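Local coordinates for MsStt7d protein (Micromonas, PDB 4IX4) that probably acts as an ATP-dependent protein kinase, the present chain being its kinase domain caught with ADP and magnesium, at residues A112-N117 with I175-D180; D68-V73 with I187-A192; R83-I88 with W108-N113. One frame throughout, in Å; residues are numbered along the deposited sequence. Where two conformers were deposited one is given.

Overall arrangement
All three contacts gather round one ADP in the kinase domain. Interactions 2 and 3 are buried, whereas interaction 1 is partly buried, with E178 and D180 exposed. Interactions 1 and 3 share A112 and N113, where strand 106-112 runs out into the hinge, and E114 is tied back to the backbone N of R83. Interaction 2 belongs to helix 59-76 and the magnesium-binding loop; N70 joins it to W111 of interaction 3, and I187 touches I175 of interaction 1. Chemistry follows place: backbone bonds pair the strands in 3, leucine packing on aliphatic side chains and an amide, with one bridging water, serves 2, and waters with van der Waals contact join the segments of 1.

Interaction 1 of 3, residues A112-N117 with I175-D180; sequences ANEGEN and IAAEKD. With ADP (adenosine-5'-diphosphate), chain F.
E114 and I175 meet at the adenine pocket of the kinase fold, where the hinge 112-117 runs past strand 174-177 of the C-terminal lobe. The hinge grips the base in the usual kinase way: ADP N6 donates to A112 O, and E114 N donates to ADP N1 (2.9 Å). I175 comes from beneath. Its CG1 branch is extended, chi2 -179°, which carries CD1 under one face of the purine, 3.4 Å from ADP C2. Its other branch, CG2, turns to the hinge and rests 3.6 Å from N117 O, with E114 O a little farther off.

G115 sits over that same methyl. Its phi and psi, 151° and 156°, call for glycine, and a CB there would be pressed tightly against I175 CG2. N113, two residues earlier, makes an Asx turn, OD1 accepting from G115 N at 2.9 Å, while its ND2 reaches E116 OE2 from above the carboxylate plane; E116 OE1 in turn pairs with R38. This side-chain bonding keeps N113 OD1 close to ADP C2, at 3.3 Å.

E114 bends at chi2 and directs its carboxylate past A177 CB. OE2 accepts from the backbone N of R83, and OE1 shares K185 with D180, a lysine that probably eases the closeness of the two acids, whose E114 OE1 and D180 OD2 lie 4.3 Å apart. No direct hydrogen bond joins the segments, so waters do part of the work: one accepts from K179 NZ and donates to N113 O. E114 O is met from two quarters, by A177 CA through a CH...O contact of 3.4 Å and by a second water at 2.6 Å, which also accepts from K179 N.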
loop_
_atom_site.group_PDB
_atom_site.type_symbol
_atom_site.label_atom_id
_atom_site.label_comp_id
_atom_site.label_asym_id
_atom_site.label_seq_id
_atom_site.Cartn_x
_atom_site.Cartn_y
_atom_site.Cartn_z
ATOM N N ALA B 112 22.360 1.597 3.273
ATOM C CA ALA B 112 23.003 2.897 3.350
ATOM C C ALA B 112 22.060 3.960 2.789
ATOM O O ALA B 112 21.372 3.731 1.791
ATOM C CB ALA B 112 24.292 2.890 2.552
ATOM N N ASN B 113 22.033 5.128 3.418
ATOM C CA ASN B 113 21.343 6.265 2.820
ATOM C C ASN B 113 22.192 6.774 1.654
ATOM O O ASN B 113 23.281 7.319 1.860
ATOM C CB ASN B 113 21.116 7.369 3.855
ATOM C CG ASN B 113 20.316 8.529 3.300
ATOM O OD1 ASN B 113 20.450 8.881 2.134
ATOM N ND2 ASN B 113 19.479 9.132 4.138
ATOM N N GLU B 114 21.709 6.565 0.432
ATOM C CA GLU B 114 22.490 6.868 -0.768
ATOM C C GLU B 114 22.398 8.331 -1.198
ATOM O O GLU B 114 23.130 8.773 -2.085
ATOM C CB GLU B 114 22.055 5.963 -1.922
ATOM C CG GLU B 114 22.345 4.483 -1.673
ATOM C CD GLU B 114 23.820 4.123 -1.778
ATOM O OE1 GLU B 114 24.636 4.968 -2.219
ATOM O OE2 GLU B 114 24.158 2.972 -1.431
ATOM N N GLY B 115 21.510 9.080 -0.560
ATOM C CA GLY B 115 21.357 10.489 -0.865
ATOM C C GLY B 115 19.948 10.967 -0.597
ATOM O O GLY B 115 18.999 10.181 -0.621
ATOM N N GLU B 116 19.799 12.261 -0.351
ATOM C CA GLU B 116 18.509 12.774 0.087
ATOM C C GLU B 116 17.558 13.075 -1.069
ATOM O O GLU B 116 16.400 13.441 -0.858
ATOM C CB GLU B 116 18.684 13.976 1.024
ATOM C CG GLU B 116 18.988 13.567 2.467
ATOM C CD GLU B 116 17.918 12.647 3.050
ATOM O OE1 GLU B 116 16.770 12.682 2.557
ATOM O OE2 GLU B 116 18.220 11.883 3.995
ATOM N N ASN B 117 18.024 12.934 -2.306
ATOM C CA ASN B 117 17.189 13.309 -3.450
ATOM C C ASN B 117 17.075 12.255 -4.550
ATOM O O ASN B 117 18.074 11.678 -4.982
ATOM C CB ASN B 117 17.652 14.638 -4.056
ATOM C CG ASN B 117 17.380 15.823 -3.148
ATOM O OD1 ASN B 117 16.229 16.145 -2.853
ATOM N ND2 ASN B 117 18.441 16.490 -2.716
ATOM N N ILE B 175 18.346 7.169 -7.215
ATOM C CA ILE B 175 19.009 8.196 -6.429
ATOM C C ILE B 175 20.373 8.498 -7.035
ATOM O O ILE B 175 21.114 7.575 -7.377
ATOM C CB ILE B 175 19.186 7.751 -4.961
ATOM C CG1 ILE B 175 17.816 7.550 -4.304
ATOM C CG2 ILE B 175 20.012 8.762 -4.172
ATOM C CD1 ILE B 175 17.877 7.124 -2.847
ATOM N N ALA B 176 20.693 9.783 -7.181
ATOM C CA ALA B 176 22.028 10.201 -7.606
ATOM C C ALA B 176 22.931 10.140 -6.384
ATOM O O ALA B 176 22.820 10.967 -5.475
ATOM C CB ALA B 176 21.996 11.614 -8.176
ATOM N N ALA B 177 23.816 9.151 -6.363
ATOM C CA ALA B 177 24.573 8.835 -5.157
ATOM C C ALA B 177 25.753 9.785 -5.004
ATOM O O ALA B 177 26.782 9.594 -5.628
ATOM C CB ALA B 177 25.049 7.396 -5.207
ATOM N N GLU B 178 25.603 10.804 -4.165
ATOM C CA GLU B 178 26.633 11.833 -4.049
ATOM C C GLU B 178 27.971 11.257 -3.568
ATOM O O GLU B 178 29.036 11.784 -3.905
ATOM C CB GLU B 178 26.156 12.966 -3.132
ATOM C CG GLU B 178 24.658 13.295 -3.245
ATOM C CD GLU B 178 24.283 14.064 -4.511
ATOM O OE1 GLU B 178 24.368 13.488 -5.621
ATOM O OE2 GLU B 178 23.883 15.248 -4.389
ATOM N N LYS B 179 27.922 10.169 -2.799
ATOM C CA LYS B 179 29.149 9.536 -2.297
ATOM C C LYS B 179 29.813 8.574 -3.285
ATOM O O LYS B 179 30.873 8.019 -3.007
ATOM C CB LYS B 179 28.887 8.825 -0.967
ATOM C CG LYS B 179 28.517 9.768 0.164
ATOM C CD LYS B 179 28.237 8.995 1.433
ATOM C CE LYS B 179 27.729 9.908 2.538
ATOM N NZ LYS B 179 27.267 9.134 3.724
ATOM N N ASP B 180 29.190 8.368 -4.434
ATOM C CA ASP B 180 29.816 7.600 -5.502
ATOM C C ASP B 180 29.757 8.382 -6.805
ATOM O O ASP B 180 29.310 7.883 -7.839
ATOM C CB ASP B 180 29.201 6.212 -5.630
ATOM C CG ASP B 180 29.559 5.317 -4.453
ATOM O OD1 ASP B 180 30.738 4.901 -4.356
ATOM O OD2 ASP B 180 28.672 5.038 -3.622
HETATM P PB ADP F . 6.467 5.653 -2.136
HETATM O O1B ADP F . 6.717 4.724 -3.293
HETATM O O2B ADP F . 7.250 6.945 -2.199
HETATM O O3B ADP F . 5.002 5.815 -1.786
HETATM P PA ADP F . 8.547 4.386 -0.699
HETATM O O1A ADP F . 9.123 4.090 -2.065
HETATM O O2A ADP F . 8.628 3.362 0.416
HETATM O O3A ADP F . 7.023 4.871 -0.840
HETATM O "O5'" ADP F . 9.314 5.705 -0.195
HETATM C "C5'" ADP F . 10.531 5.499 0.493
HETATM C "C4'" ADP F . 11.385 6.748 0.425
HETATM O "O4'" ADP F . 12.616 6.378 1.035
HETATM C "C3'" ADP F . 11.669 7.207 -0.997
HETATM O "O3'" ADP F . 11.400 8.605 -1.140
HETATM C "C2'" ADP F . 13.153 7.013 -1.156
HETATM O "O2'" ADP F . 13.757 8.112 -1.845
HETATM C "C1'" ADP F . 13.701 6.862 0.258
HETATM N N9 ADP F . 14.764 5.843 0.242
HETATM C C8 ADP F . 14.581 4.516 0.101
HETATM N N7 ADP F . 15.775 3.870 0.102
HETATM C C5 ADP F . 16.733 4.802 0.250
HETATM C C6 ADP F . 18.201 4.802 0.350
HETATM N N6 ADP F . 18.881 3.632 0.288
HETATM N N1 ADP F . 18.819 5.994 0.494
HETATM C C2 ADP F . 18.146 7.154 0.564
HETATM N N3 ADP F . 16.800 7.230 0.489
HETATM C C4 ADP F . 16.066 6.104 0.337
HETATM O O HOH W 1 25.793 6.555 2.839
HETATM O O HOH W 2 25.679 8.723 -1.775
#

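Interaction 2 of 3, residues D68-V73 with I187-A192; sequences DVNYHV and IDLGAA. With MG (magnesium ion), chain G; ADP (adenosine-5'-diphosphate), chain F.
In the DLG sequence that stands where most kinases have DFG, L189 turns to helix 59-76, the C-helix of the kinase fold, and meets V69, N70 and V73. Its chi1 of -67° and chi2 of 161° together carry the CD1 methyl in among the three. CD1 sits over the face of the N70 amide, 3.6 Å from N70 OD1, and 4.0 Å from V73 CG2; V69 CG1 is slightly more distant. V69 CG1 also touches A192 CB (4.1 Å), at the end of the type I turn that L189 begins.

The buried N70 amide is held at both ends: OD1 accepts from W111 NE1, and ND2 gives to E66 O one turn back and to a water. That water, 3.0 Å from N70 ND2, also accepts from L189 N and so links 68-73 to 187-192, which share no direct hydrogen bond. A leucine here would probably leave W111 NE1 without its acceptor and the bridging water without its helix partner.

D188 faces the other way. Its OD2 binds magnesium at 2.5 Å, alongside ADP O1A, ADP O1B and three waters, while D188 OD1 takes a weak bond from G190 N. Aspartate on the metal and leucine against the C-helix together are consistent with the DFG-in arrangement of protein kinases.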
loop_
_atom_site.group_PDB
_atom_site.type_symbol
_atom_site.label_atom_id
_atom_site.label_comp_id
_atom_site.label_asym_id
_atom_site.label_seq_id
_atom_site.Cartn_x
_atom_site.Cartn_y
_atom_site.Cartn_z
ATOM N N ASP B 68 15.607 -11.454 0.415
ATOM C CA ASP B 68 16.295 -12.464 -0.397
ATOM C C ASP B 68 16.875 -11.857 -1.686
ATOM O O ASP B 68 18.028 -12.120 -2.059
ATOM C CB ASP B 68 15.347 -13.612 -0.780
ATOM C CG ASP B 68 14.881 -14.428 0.415
ATOM O OD1 ASP B 68 15.468 -14.303 1.507
ATOM O OD2 ASP B 68 13.919 -15.211 0.252
ATOM N N VAL B 69 16.071 -11.057 -2.383
ATOM C CA VAL B 69 16.544 -10.442 -3.625
ATOM C C VAL B 69 17.702 -9.474 -3.346
ATOM O O VAL B 69 18.668 -9.410 -4.123
ATOM C CB VAL B 69 15.402 -9.766 -4.419
ATOM C CG1 VAL B 69 15.954 -9.001 -5.632
ATOM C CG2 VAL B 69 14.389 -10.809 -4.867
ATOM N N ASN B 70 17.616 -8.736 -2.235
ATOM C CA ASN B 70 18.699 -7.831 -1.839
ATOM C C ASN B 70 20.006 -8.563 -1.555
ATOM O O ASN B 70 21.080 -8.105 -1.957
ATOM C CB ASN B 70 18.309 -6.955 -0.648
ATOM C CG ASN B 70 17.745 -5.611 -1.076
ATOM O OD1 ASN B 70 18.492 -4.675 -1.375
ATOM N ND2 ASN B 70 16.422 -5.517 -1.136
ATOM N N TYR B 71 19.924 -9.703 -0.878
ATOM C CA TYR B 71 21.118 -10.533 -0.717
ATOM C C TYR B 71 21.646 -10.996 -2.073
ATOM O O TYR B 71 22.850 -10.977 -2.319
ATOM C CB TYR B 71 20.854 -11.739 0.191
ATOM C CG TYR B 71 20.899 -11.429 1.671
ATOM C CD1 TYR B 71 22.108 -11.186 2.318
ATOM C CD2 TYR B 71 19.737 -11.405 2.429
ATOM C CE1 TYR B 71 22.153 -10.911 3.675
ATOM C CE2 TYR B 71 19.771 -11.131 3.780
ATOM C CZ TYR B 71 20.976 -10.890 4.401
ATOM O OH TYR B 71 20.983 -10.625 5.749
ATOM N N HIS B 72 20.745 -11.401 -2.964
ATOM C CA HIS B 72 21.149 -11.843 -4.299
ATOM C C HIS B 72 21.861 -10.733 -5.078
ATOM O O HIS B 72 22.904 -10.958 -5.699
ATOM C CB HIS B 72 19.934 -12.322 -5.094
ATOM C CG HIS B 72 20.278 -12.917 -6.422
ATOM N ND1 HIS B 72 20.824 -14.176 -6.556
ATOM C CD2 HIS B 72 20.154 -12.424 -7.679
ATOM C CE1 HIS B 72 21.020 -14.432 -7.838
ATOM N NE2 HIS B 72 20.618 -13.386 -8.540
ATOM N N VAL B 73 21.278 -9.540 -5.055
ATOM C CA VAL B 73 21.850 -8.389 -5.752
ATOM C C VAL B 73 23.181 -7.953 -5.128
ATOM O O VAL B 73 24.124 -7.575 -5.833
ATOM C CB VAL B 73 20.834 -7.225 -5.785
ATOM C CG1 VAL B 73 21.487 -5.919 -6.225
ATOM C CG2 VAL B 73 19.669 -7.577 -6.702
ATOM N N ILE B 187 16.695 1.951 -6.166
ATOM C CA ILE B 187 16.214 1.526 -4.859
ATOM C C ILE B 187 14.927 0.732 -5.030
ATOM O O ILE B 187 14.349 0.678 -6.124
ATOM C CB ILE B 187 15.952 2.716 -3.904
ATOM C CG1 ILE B 187 15.033 3.742 -4.569
ATOM C CG2 ILE B 187 17.263 3.368 -3.483
ATOM C CD1 ILE B 187 14.545 4.828 -3.618
ATOM N N ASP B 188 14.464 0.147 -3.931
ATOM C CA ASP B 188 13.164 -0.511 -3.891
ATOM C C ASP B 188 13.091 -1.767 -4.749
ATOM O O ASP B 188 12.581 -1.737 -5.869
ATOM C CB ASP B 188 12.060 0.467 -4.304
ATOM C CG ASP B 188 10.712 0.108 -3.713
ATOM O OD1 ASP B 188 10.557 -1.037 -3.236
ATOM O OD2 ASP B 188 9.807 0.967 -3.725
ATOM N N LEU B 189 13.592 -2.874 -4.213
ATOM C CA LEU B 189 13.445 -4.169 -4.865
ATOM C C LEU B 189 12.204 -4.936 -4.369
ATOM O O LEU B 189 12.091 -6.146 -4.558
ATOM C CB LEU B 189 14.723 -4.996 -4.663
ATOM C CG LEU B 189 15.968 -4.446 -5.377
ATOM C CD1 LEU B 189 17.245 -5.007 -4.770
ATOM C CD2 LEU B 189 15.889 -4.747 -6.870
ATOM N N GLY B 190 11.259 -4.228 -3.760
ATOM C CA GLY B 190 10.087 -4.878 -3.184
ATOM C C GLY B 190 9.162 -5.535 -4.198
ATOM O O GLY B 190 8.372 -6.407 -3.851
ATOM N N ALA B 191 9.236 -5.105 -5.453
ATOM C CA ALA B 191 8.426 -5.705 -6.511
ATOM C C ALA B 191 9.258 -6.634 -7.392
ATOM O O ALA B 191 8.739 -7.269 -8.304
ATOM C CB ALA B 191 7.783 -4.617 -7.366
ATOM N N ALA B 192 10.552 -6.712 -7.117
ATOM C CA ALA B 192 11.454 -7.420 -8.002
ATOM C C ALA B 192 11.225 -8.921 -7.976
ATOM O O ALA B 192 10.783 -9.493 -6.971
ATOM C CB ALA B 192 12.890 -7.102 -7.648
HETATM MG MG MG G . 8.177 2.800 -3.652
HETATM P PB ADP F . 6.467 5.653 -2.136
HETATM O O1B ADP F . 6.717 4.724 -3.293
HETATM O O2B ADP F . 7.250 6.945 -2.199
HETATM O O3B ADP F . 5.002 5.815 -1.786
HETATM P PA ADP F . 8.547 4.386 -0.699
HETATM O O1A ADP F . 9.123 4.090 -2.065
HETATM O O2A ADP F . 8.628 3.362 0.416
HETATM O O3A ADP F . 7.023 4.871 -0.840
HETATM O "O5'" ADP F . 9.314 5.705 -0.195
HETATM C "C5'" ADP F . 10.531 5.499 0.493
HETATM C "C4'" ADP F . 11.385 6.748 0.425
HETATM O "O4'" ADP F . 12.616 6.378 1.035
HETATM C "C3'" ADP F . 11.669 7.207 -0.997
HETATM O "O3'" ADP F . 11.400 8.605 -1.140
HETATM C "C2'" ADP F . 13.153 7.013 -1.156
HETATM O "O2'" ADP F . 13.757 8.112 -1.845
HETATM C "C1'" ADP F . 13.701 6.862 0.258
HETATM N N9 ADP F . 14.764 5.843 0.242
HETATM C C8 ADP F . 14.581 4.516 0.101
HETATM N N7 ADP F . 15.775 3.870 0.102
HETATM C C5 ADP F . 16.733 4.802 0.250
HETATM C C6 ADP F . 18.201 4.802 0.350
HETATM N N6 ADP F . 18.881 3.632 0.288
HETATM N N1 ADP F . 18.819 5.994 0.494
HETATM C C2 ADP F . 18.146 7.154 0.564
HETATM N N3 ADP F . 16.800 7.230 0.489
HETATM C C4 ADP F . 16.066 6.104 0.337
HETATM O O HOH W 3 15.038 -2.954 -1.746
HETATM O O HOH W 4 9.263 4.770 -4.917
HETATM O O HOH W 5 6.904 2.192 -5.615
HETATM O O HOH W 6 7.489 0.989 -2.243
#

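Interaction 3 of 3, residues R83-I88 with W108-N113; sequences RFMGCI and WLMWAN. With ADP (adenosine-5'-diphosphate), chain F.
M85 and G86 both face M110 in a classic beta bulge, set between edge strand 84-90 and strand 106-112 of the antiparallel N-lobe sheet. M85 can be followed outward. Its CB lies 3.5 Å from M110 O, with M110 CE next; CG passes to the backbone at A112; SD lies 3.5 Å from A112 N. A bend at chi3 (72°) then brings CE back to M110 CE, 3.9 Å away. M85 N donates to M110 O and M110 N to G86 O; the backbone angles of G86 call for glycine.

Beyond the bulge, I88 and W108 exchange two backbone bonds, and I88 CD1 packs on M110 CB at 4.1 Å. On the other face of the sheet, F84 CD1 lies over one face of the W111 indole, 3.6 Å from W111 NE1. W111, just ahead of the hinge, probably holds the gatekeeper position.

Where the strand enters the hinge, A112 N donates to R83 O at 3.0 Å, and the R83 guanidinium lies with one face against A112 CB. With A112 N bonded to the edge strand and its O to the adenine, the sheet's backbone pairing probably helps set the carbonyl that reads the base.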
loop_
_atom_site.group_PDB
_atom_site.type_symbol
_atom_site.label_atom_id
_atom_site.label_comp_id
_atom_site.label_asym_id
_atom_site.label_seq_id
_atom_site.Cartn_x
_atom_site.Cartn_y
_atom_site.Cartn_z
ATOM N N ARG B 83 23.223 0.232 -1.322
ATOM C CA ARG B 83 24.012 -0.740 -0.580
ATOM C C ARG B 83 23.194 -1.382 0.529
ATOM O O ARG B 83 22.664 -0.691 1.389
ATOM C CB ARG B 83 25.246 -0.074 0.013
ATOM C CG ARG B 83 26.079 -1.010 0.866
ATOM C CD ARG B 83 27.497 -0.494 1.054
ATOM N NE ARG B 83 27.562 0.830 1.677
ATOM C CZ ARG B 83 27.680 1.045 2.985
ATOM N NH1 ARG B 83 27.723 0.026 3.834
ATOM N NH2 ARG B 83 27.741 2.288 3.447
ATOM N N PHE B 84 23.118 -2.708 0.497
ATOM C CA PHE B 84 22.315 -3.477 1.444
ATOM C C PHE B 84 23.149 -3.876 2.658
ATOM O O PHE B 84 24.202 -4.509 2.524
ATOM C CB PHE B 84 21.739 -4.714 0.743
ATOM C CG PHE B 84 20.916 -5.604 1.631
ATOM C CD1 PHE B 84 19.812 -5.109 2.306
ATOM C CD2 PHE B 84 21.229 -6.947 1.771
ATOM C CE1 PHE B 84 19.049 -5.937 3.117
ATOM C CE2 PHE B 84 20.461 -7.779 2.582
ATOM C CZ PHE B 84 19.372 -7.271 3.250
ATOM N N MET B 85 22.671 -3.500 3.843
ATOM C CA MET B 85 23.424 -3.702 5.076
ATOM C C MET B 85 22.903 -4.854 5.926
ATOM O O MET B 85 23.471 -5.150 6.972
ATOM C CB MET B 85 23.492 -2.401 5.885
ATOM C CG MET B 85 24.168 -1.260 5.115
ATOM S SD MET B 85 24.166 0.325 5.981
ATOM C CE MET B 85 25.369 -0.032 7.259
ATOM N N GLY B 86 21.855 -5.530 5.464
ATOM C CA GLY B 86 21.356 -6.708 6.154
ATOM C C GLY B 86 19.999 -6.518 6.799
ATOM O O GLY B 86 19.236 -5.625 6.425
ATOM N N CYS B 87 19.700 -7.374 7.771
ATOM C CA CYS B 87 18.424 -7.341 8.470
ATOM C C CYS B 87 18.642 -7.242 9.978
ATOM O O CYS B 87 19.760 -7.427 10.477
ATOM C CB CYS B 87 17.620 -8.605 8.155
ATOM S SG CYS B 87 18.255 -10.094 8.980
ATOM N N ILE B 88 17.566 -6.925 10.692
ATOM C CA ILE B 88 17.543 -6.979 12.153
ATOM C C ILE B 88 16.137 -7.373 12.564
ATOM O O ILE B 88 15.182 -6.686 12.220
ATOM C CB ILE B 88 17.837 -5.608 12.806
ATOM C CG1 ILE B 88 18.920 -4.838 12.043
ATOM C CG2 ILE B 88 18.183 -5.788 14.287
ATOM C CD1 ILE B 88 18.381 -3.904 10.964
ATOM N N TRP B 108 13.269 -6.086 10.208
ATOM C CA TRP B 108 13.689 -4.837 9.574
ATOM C C TRP B 108 14.778 -5.103 8.537
ATOM O O TRP B 108 15.629 -5.979 8.738
ATOM C CB TRP B 108 14.249 -3.879 10.629
ATOM C CG TRP B 108 13.219 -3.294 11.545
ATOM C CD1 TRP B 108 12.730 -3.847 12.699
ATOM C CD2 TRP B 108 12.561 -2.034 11.391
ATOM N NE1 TRP B 108 11.800 -3.006 13.267
ATOM C CE2 TRP B 108 11.680 -1.885 12.484
ATOM C CE3 TRP B 108 12.635 -1.015 10.435
ATOM C CZ2 TRP B 108 10.871 -0.758 12.643
ATOM C CZ3 TRP B 108 11.828 0.099 10.590
ATOM C CH2 TRP B 108 10.956 0.221 11.688
ATOM N N LEU B 109 14.768 -4.340 7.445
ATOM C CA LEU B 109 15.894 -4.326 6.509
ATOM C C LEU B 109 16.603 -2.979 6.581
ATOM O O LEU B 109 15.989 -1.965 6.903
ATOM C CB LEU B 109 15.415 -4.569 5.079
ATOM C CG LEU B 109 14.588 -5.837 4.864
ATOM C CD1 LEU B 109 14.252 -6.016 3.387
ATOM C CD2 LEU B 109 15.335 -7.063 5.413
ATOM N N MET B 110 17.898 -2.967 6.281
ATOM C CA MET B 110 18.684 -1.744 6.389
ATOM C C MET B 110 19.590 -1.557 5.182
ATOM O O MET B 110 20.185 -2.512 4.685
ATOM C CB MET B 110 19.530 -1.766 7.668
ATOM C CG MET B 110 20.183 -0.439 8.019
ATOM S SD MET B 110 20.963 -0.432 9.650
ATOM C CE MET B 110 22.396 -1.449 9.342
ATOM N N TRP B 111 19.667 -0.315 4.716
ATOM C CA TRP B 111 20.535 0.056 3.608
ATOM C C TRP B 111 21.266 1.334 3.978
ATOM O O TRP B 111 20.824 2.093 4.845
ATOM C CB TRP B 111 19.722 0.370 2.353
ATOM C CG TRP B 111 18.884 -0.730 1.801
ATOM C CD1 TRP B 111 19.215 -1.582 0.786
ATOM C CD2 TRP B 111 17.553 -1.075 2.197
ATOM N NE1 TRP B 111 18.171 -2.438 0.527
ATOM C CE2 TRP B 111 17.138 -2.146 1.379
ATOM C CE3 TRP B 111 16.666 -0.573 3.159
ATOM C CZ2 TRP B 111 15.878 -2.734 1.496
ATOM C CZ3 TRP B 111 15.404 -1.157 3.272
ATOM C CH2 TRP B 111 15.028 -2.229 2.450
ATOM N N ALA B 112 22.360 1.597 3.273
ATOM C CA ALA B 112 23.003 2.897 3.350
ATOM C C ALA B 112 22.060 3.960 2.789
ATOM O O ALA B 112 21.372 3.731 1.791
ATOM C CB ALA B 112 24.292 2.890 2.552
ATOM N N ASN B 113 22.033 5.128 3.418
ATOM C CA ASN B 113 21.343 6.265 2.820
ATOM C C ASN B 113 22.192 6.774 1.654
ATOM O O ASN B 113 23.281 7.319 1.860
ATOM C CB ASN B 113 21.116 7.369 3.855
ATOM C CG ASN B 113 20.316 8.529 3.300
ATOM O OD1 ASN B 113 20.450 8.881 2.134
ATOM N ND2 ASN B 113 19.479 9.132 4.138
HETATM P PB ADP F . 6.467 5.653 -2.136
HETATM O O1B ADP F . 6.717 4.724 -3.293
HETATM O O2B ADP F . 7.250 6.945 -2.199
HETATM O O3B ADP F . 5.002 5.815 -1.786
HETATM P PA ADP F . 8.547 4.386 -0.699
HETATM O O1A ADP F . 9.123 4.090 -2.065
HETATM O O2A ADP F . 8.628 3.362 0.416
HETATM O O3A ADP F . 7.023 4.871 -0.840
HETATM O "O5'" ADP F . 9.314 5.705 -0.195
HETATM C "C5'" ADP F . 10.531 5.499 0.493
HETATM C "C4'" ADP F . 11.385 6.748 0.425
HETATM O "O4'" ADP F . 12.616 6.378 1.035
HETATM C "C3'" ADP F . 11.669 7.207 -0.997
HETATM O "O3'" ADP F . 11.400 8.605 -1.140
HETATM C "C2'" ADP F . 13.153 7.013 -1.156
HETATM O "O2'" ADP F . 13.757 8.112 -1.845
HETATM C "C1'" ADP F . 13.701 6.862 0.258
HETATM N N9 ADP F . 14.764 5.843 0.242
HETATM C C8 ADP F . 14.581 4.516 0.101
HETATM N N7 ADP F . 15.775 3.870 0.102
HETATM C C5 ADP F . 16.733 4.802 0.250
HETATM C C6 ADP F . 18.201 4.802 0.350
HETATM N N6 ADP F . 18.881 3.632 0.288
HETATM N N1 ADP F . 18.819 5.994 0.494
HETATM C C2 ADP F . 18.146 7.154 0.564
HETATM N N3 ADP F . 16.800 7.230 0.489
HETATM C C4 ADP F . 16.066 6.104 0.337
#